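Local coordinates for protein L-talarate/galactarate dehydratase (PDB 2PP0) that dehydrates L-talarate and galactarate to 5-keto-4-deoxy-D-glucarate and also epimerises L-talarate to galactarate, using one magnesium ion per subunit, at residues 157-162 / 365-370; 354-359 / 382-387. One frame throughout, in Å; residues are numbered along the deposited sequence.

Interaction 1: 157-162 / 365-370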
# COMPACT_ATOMS: atom_id res chain seq x y z
N ALA B 157 9.15 -8.04 -0.78
CA ALA B 157 9.99 -7.96 -1.96
C ALA B 157 9.62 -8.93 -3.08
O ALA B 157 9.02 -9.99 -2.85
CB ALA B 157 11.44 -8.17 -1.56
N HIS B 158 10.00 -8.55 -4.29
CA HIS B 158 9.78 -9.34 -5.50
C HIS B 158 11.15 -9.79 -5.98
O HIS B 158 11.27 -10.62 -6.88
CB HIS B 158 9.09 -8.49 -6.57
CG HIS B 158 7.60 -8.40 -6.40
ND1 HIS B 158 6.74 -9.42 -6.75
CD2 HIS B 158 6.82 -7.41 -5.89
CE1 HIS B 158 5.50 -9.07 -6.47
NE2 HIS B 158 5.52 -7.86 -5.95
N ARG B 159 12.20 -9.24 -5.37
CA ARG B 159 13.57 -9.59 -5.73
C ARG B 159 14.53 -9.30 -4.57
O ARG B 159 14.23 -8.46 -3.72
CB ARG B 159 14.01 -8.83 -6.99
CG ARG B 159 13.90 -7.31 -6.90
CD ARG B 159 14.02 -6.67 -8.29
NE ARG B 159 12.90 -7.05 -9.16
CZ ARG B 159 11.66 -6.58 -9.04
NH1 ARG B 159 11.35 -5.72 -8.08
NH2 ARG B 159 10.71 -7.00 -9.87
N ASP B 160 15.66 -10.00 -4.55
CA ASP B 160 16.66 -9.84 -3.49
C ASP B 160 17.79 -8.88 -3.87
O ASP B 160 18.64 -8.57 -3.05
CB ASP B 160 17.28 -11.19 -3.12
CG ASP B 160 16.24 -12.21 -2.72
OD1 ASP B 160 15.39 -11.90 -1.85
OD2 ASP B 160 16.28 -13.34 -3.27
N SER B 161 17.80 -8.46 -5.13
CA SER B 161 18.80 -7.53 -5.64
C SER B 161 18.17 -6.76 -6.81
O SER B 161 17.16 -7.20 -7.37
CB SER B 161 20.05 -8.28 -6.11
OG SER B 161 19.78 -9.13 -7.21
N VAL B 162 18.76 -5.63 -7.17
CA VAL B 162 18.22 -4.81 -8.25
C VAL B 162 19.27 -4.41 -9.28
O VAL B 162 20.39 -4.03 -8.92
CB VAL B 162 17.57 -3.52 -7.69
CG1 VAL B 162 16.99 -2.67 -8.82
CG2 VAL B 162 16.47 -3.88 -6.70
N ASP B 365 27.79 -8.51 -10.09
CA ASP B 365 27.23 -8.95 -11.36
C ASP B 365 26.11 -8.06 -11.89
O ASP B 365 25.04 -8.55 -12.27
CB ASP B 365 26.75 -10.39 -11.24
CG ASP B 365 27.90 -11.37 -11.02
OD1 ASP B 365 28.85 -11.35 -11.83
OD2 ASP B 365 27.84 -12.16 -10.05
N GLY B 366 26.36 -6.75 -11.93
CA GLY B 366 25.37 -5.81 -12.44
C GLY B 366 24.17 -5.53 -11.56
O GLY B 366 23.22 -4.89 -12.02
N ARG B 367 24.19 -5.99 -10.32
CA ARG B 367 23.06 -5.77 -9.42
C ARG B 367 23.48 -5.32 -8.01
O ARG B 367 24.57 -5.65 -7.54
CB ARG B 367 22.22 -7.05 -9.31
CG ARG B 367 21.79 -7.64 -10.65
CD ARG B 367 21.01 -8.94 -10.46
NE ARG B 367 19.65 -8.72 -9.96
CZ ARG B 367 18.60 -8.47 -10.74
NH1 ARG B 367 18.75 -8.42 -12.06
NH2 ARG B 367 17.40 -8.28 -10.21
N MET B 368 22.61 -4.57 -7.35
CA MET B 368 22.89 -4.12 -5.99
C MET B 368 22.08 -5.05 -5.08
O MET B 368 20.88 -5.24 -5.29
CB MET B 368 22.48 -2.65 -5.80
CG MET B 368 23.24 -1.91 -4.69
SD MET B 368 25.06 -1.80 -4.94
CE MET B 368 25.21 -0.20 -5.74
N TRP B 369 22.75 -5.65 -4.10
CA TRP B 369 22.09 -6.59 -3.21
C TRP B 369 21.57 -6.01 -1.90
O TRP B 369 22.21 -5.16 -1.29
CB TRP B 369 23.02 -7.76 -2.91
CG TRP B 369 23.22 -8.64 -4.09
CD1 TRP B 369 23.96 -8.36 -5.20
CD2 TRP B 369 22.60 -9.90 -4.32
NE1 TRP B 369 23.83 -9.37 -6.12
CE2 TRP B 369 23.00 -10.33 -5.60
CE3 TRP B 369 21.74 -10.72 -3.57
CZ2 TRP B 369 22.57 -11.54 -6.15
CZ3 TRP B 369 21.32 -11.92 -4.11
CH2 TRP B 369 21.73 -12.32 -5.39
N ILE B 370 20.41 -6.50 -1.48
CA ILE B 370 19.80 -6.06 -0.23
C ILE B 370 20.48 -6.87 0.87
O ILE B 370 20.47 -8.10 0.83
CB ILE B 370 18.29 -6.36 -0.21
CG1 ILE B 370 17.59 -5.64 -1.37
CG2 ILE B 370 17.69 -5.92 1.12
CD1 ILE B 370 16.11 -5.96 -1.47
O HOH W 1 19.23 -10.03 -0.69
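The indole of Trp-369 carries CB of Ser-161 over the centre of one face: the methylene sits 3.6 Å from the centroid of the five-membered ring and 14° off its normal, a CH-pi contact. The guanidinium of Arg-367 is met at its edge, where Ser-161 OG lies in its plane and accepts the N-H of Arg-367 NE at 2.8 Å, while the backbone carbon of Val-162 covers one face toward the rim. Arg-367 NH2 reaches Ser-161 O at 3.0 Å from above the carbonyl plane, a more bent bond at 146°. Arg-367 thus clasps Ser-161 side-on, and NH2 also forms a salt bridge with Glu-344. The serine chi1 of 64° puts OG between its own N and carbonyl carbon, where it takes the NE proton; CB meets the indole because both side chains leave the same face of the sheet.

Beneath these groups the backbones pair antiparallel. Val-162 N donates to Met-368 O at 2.9 Å and Met-368 N to Val-162 O at 2.8 Å, and Ile-370 N donates nearly straight to Asp-160 O at 3.1 Å. A water donates to that same oxygen and to Ile-370 O, joining the backbones just beyond the paired strand residues. Strand 161-166 also runs parallel to strand 346-349, which carries the substrate-binding Glu-348, consistent with the first and last strands of an enolase-superfamily barrel meeting, with 367-369 added antiparallel on the other side of 161-166.

Interaction 2: 354-359 / 382-387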
# COMPACT_ATOMS: atom_id res chain seq x y z
N ASN B 354 27.94 7.70 -0.01
CA ASN B 354 28.68 6.63 0.67
C ASN B 354 29.26 7.03 2.03
O ASN B 354 29.07 6.33 3.02
CB ASN B 354 29.81 6.08 -0.20
CG ASN B 354 29.31 5.25 -1.36
OD1 ASN B 354 28.16 4.80 -1.36
ND2 ASN B 354 30.16 5.02 -2.35
N PRO B 355 29.98 8.16 2.10
CA PRO B 355 30.57 8.61 3.36
C PRO B 355 29.62 9.00 4.50
O PRO B 355 30.06 9.17 5.64
CB PRO B 355 31.48 9.77 2.93
CG PRO B 355 30.80 10.30 1.70
CD PRO B 355 30.38 9.05 0.99
N LEU B 356 28.33 9.14 4.21
CA LEU B 356 27.38 9.52 5.25
C LEU B 356 27.03 8.34 6.15
O LEU B 356 26.56 8.52 7.27
CB LEU B 356 26.09 10.06 4.64
CG LEU B 356 26.10 11.41 3.93
CD1 LEU B 356 24.69 11.71 3.45
CD2 LEU B 356 26.57 12.51 4.88
N PHE B 357 27.26 7.13 5.64
CA PHE B 357 26.92 5.92 6.38
C PHE B 357 28.10 5.01 6.68
O PHE B 357 29.09 4.98 5.96
CB PHE B 357 25.86 5.16 5.60
CG PHE B 357 24.69 6.01 5.17
CD1 PHE B 357 23.80 6.51 6.10
CD2 PHE B 357 24.51 6.32 3.83
CE1 PHE B 357 22.73 7.32 5.71
CE2 PHE B 357 23.45 7.13 3.42
CZ PHE B 357 22.56 7.63 4.37
N ASN B 358 27.97 4.24 7.76
CA ASN B 358 29.00 3.31 8.16
C ASN B 358 29.02 2.07 7.26
O ASN B 358 30.07 1.46 7.06
CB ASN B 358 28.78 2.88 9.61
CG ASN B 358 29.05 4.00 10.59
OD1 ASN B 358 28.36 4.15 11.59
ND2 ASN B 358 30.08 4.80 10.30
N GLU B 359 27.85 1.73 6.72
CA GLU B 359 27.72 0.56 5.86
C GLU B 359 27.66 0.90 4.37
O GLU B 359 27.20 1.97 3.99
CB GLU B 359 26.45 -0.22 6.25
CG GLU B 359 26.32 -0.48 7.76
CD GLU B 359 25.69 0.68 8.52
OE1 GLU B 359 25.53 1.77 7.94
OE2 GLU B 359 25.36 0.49 9.71
N GLU B 382 30.52 9.09 11.43
CA GLU B 382 31.07 10.22 12.16
C GLU B 382 31.20 11.39 11.19
O GLU B 382 31.02 12.55 11.57
CB GLU B 382 32.44 9.86 12.75
CG GLU B 382 33.17 11.01 13.45
CD GLU B 382 32.31 11.71 14.49
OE1 GLU B 382 31.57 11.02 15.22
OE2 GLU B 382 32.40 12.95 14.59
N GLN B 383 31.51 11.08 9.93
CA GLN B 383 31.66 12.10 8.90
C GLN B 383 30.37 12.90 8.68
O GLN B 383 30.41 14.09 8.37
CB GLN B 383 32.08 11.46 7.58
CG GLN B 383 32.41 12.47 6.49
CD GLN B 383 33.56 13.38 6.89
OE1 GLN B 383 34.67 12.91 7.12
NE2 GLN B 383 33.29 14.68 6.99
N ALA B 384 29.22 12.23 8.84
CA ALA B 384 27.93 12.88 8.68
C ALA B 384 27.76 13.92 9.78
O ALA B 384 27.12 14.96 9.59
CB ALA B 384 26.80 11.86 8.75
N ARG B 385 28.33 13.64 10.95
CA ARG B 385 28.25 14.56 12.07
C ARG B 385 29.18 15.73 11.79
O ARG B 385 28.84 16.88 12.06
CB ARG B 385 28.65 13.87 13.37
CG ARG B 385 27.85 12.60 13.67
CD ARG B 385 26.35 12.87 13.73
NE ARG B 385 25.62 11.73 14.26
CZ ARG B 385 24.30 11.68 14.43
NH1 ARG B 385 23.54 12.72 14.10
NH2 ARG B 385 23.74 10.60 14.94
N ARG B 386 30.36 15.43 11.26
CA ARG B 386 31.35 16.45 10.94
C ARG B 386 30.77 17.43 9.92
O ARG B 386 31.06 18.62 9.96
CB ARG B 386 32.62 15.83 10.34
CG ARG B 386 33.73 15.51 11.33
CD ARG B 386 34.99 15.09 10.56
NE ARG B 386 35.30 16.04 9.49
CZ ARG B 386 36.20 15.83 8.53
NH1 ARG B 386 36.88 14.69 8.50
NH2 ARG B 386 36.40 16.75 7.59
N TRP B 387 29.95 16.92 9.00
CA TRP B 387 29.35 17.76 7.97
C TRP B 387 28.05 18.45 8.37
O TRP B 387 27.45 19.16 7.57
CB TRP B 387 29.11 16.95 6.70
CG TRP B 387 30.36 16.68 5.91
CD1 TRP B 387 31.48 17.45 5.87
CD2 TRP B 387 30.58 15.59 5.00
NE1 TRP B 387 32.39 16.92 4.98
CE2 TRP B 387 31.86 15.78 4.44
CE3 TRP B 387 29.82 14.48 4.61
CZ2 TRP B 387 32.40 14.89 3.50
CZ3 TRP B 387 30.36 13.60 3.67
CH2 TRP B 387 31.63 13.82 3.13
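Trp-387 presents the edge of its indole to two apolar side chains of the 354-356 3-10 turn, both lying near the ring plane. The ring of Pro-355 crosses it obliquely, CG resting 3.9 Å from Trp-387 CZ3, whereas Leu-356 comes in at about a right angle and sets CD2 3.8 Å from Trp-387 CE3. Leu-356 CD2 also touches Ala-384 CB at 3.9 Å, so one branch of the leucine meets both the alanine methyl and the indole edge. With CG anti to the carbonyl carbon (chi1 -70°) and an extended chi2, Leu-356 brings this branch up to the short helix although its first bond does not aim there.

The contact joins the loop that follows strand 346-349, on the barrel side, to helix 382-386, which leads into strand 388-395. That strand pairs with strand 28-40 in the antiparallel sheet of the capping N-terminal domain typical of the enolase superfamily; Trp-387 itself packs on Leu-38 and Pro-39 of strand 28-40.

The amide end of Gln-383 lies over one face of the indole, and its CB meets Pro-355 O at 3.6 Å. This carbonyl is hydrogen-bonded to Ser-381 OG, which also accepts from Ala-384 N.

How the interactions relate
Along the chain the two contacts interleave: 157-162, then 354-359, then 365-370, then 382-387. Their centres are 24 Å apart and their nearest atoms about 7 Å, so they do not touch. Strand 367-369 of interaction 1 is followed by helix 382-386 of interaction 2, taking the polypeptide from the mixed sheet toward the antiparallel one. Helix 331-339 packs against both regions, with Leu-335 touching Val-162 and Ile-370, and Met-331 and Glu-332 touching the 354-357 loop. Neither contact supplies an identified substrate or magnesium ligand. The side chain of Val-162 is about 9 Å from that of the substrate-binding Glu-348, and that of Leu-356 about 11 Å from that of Lys-82, also substrate-binding.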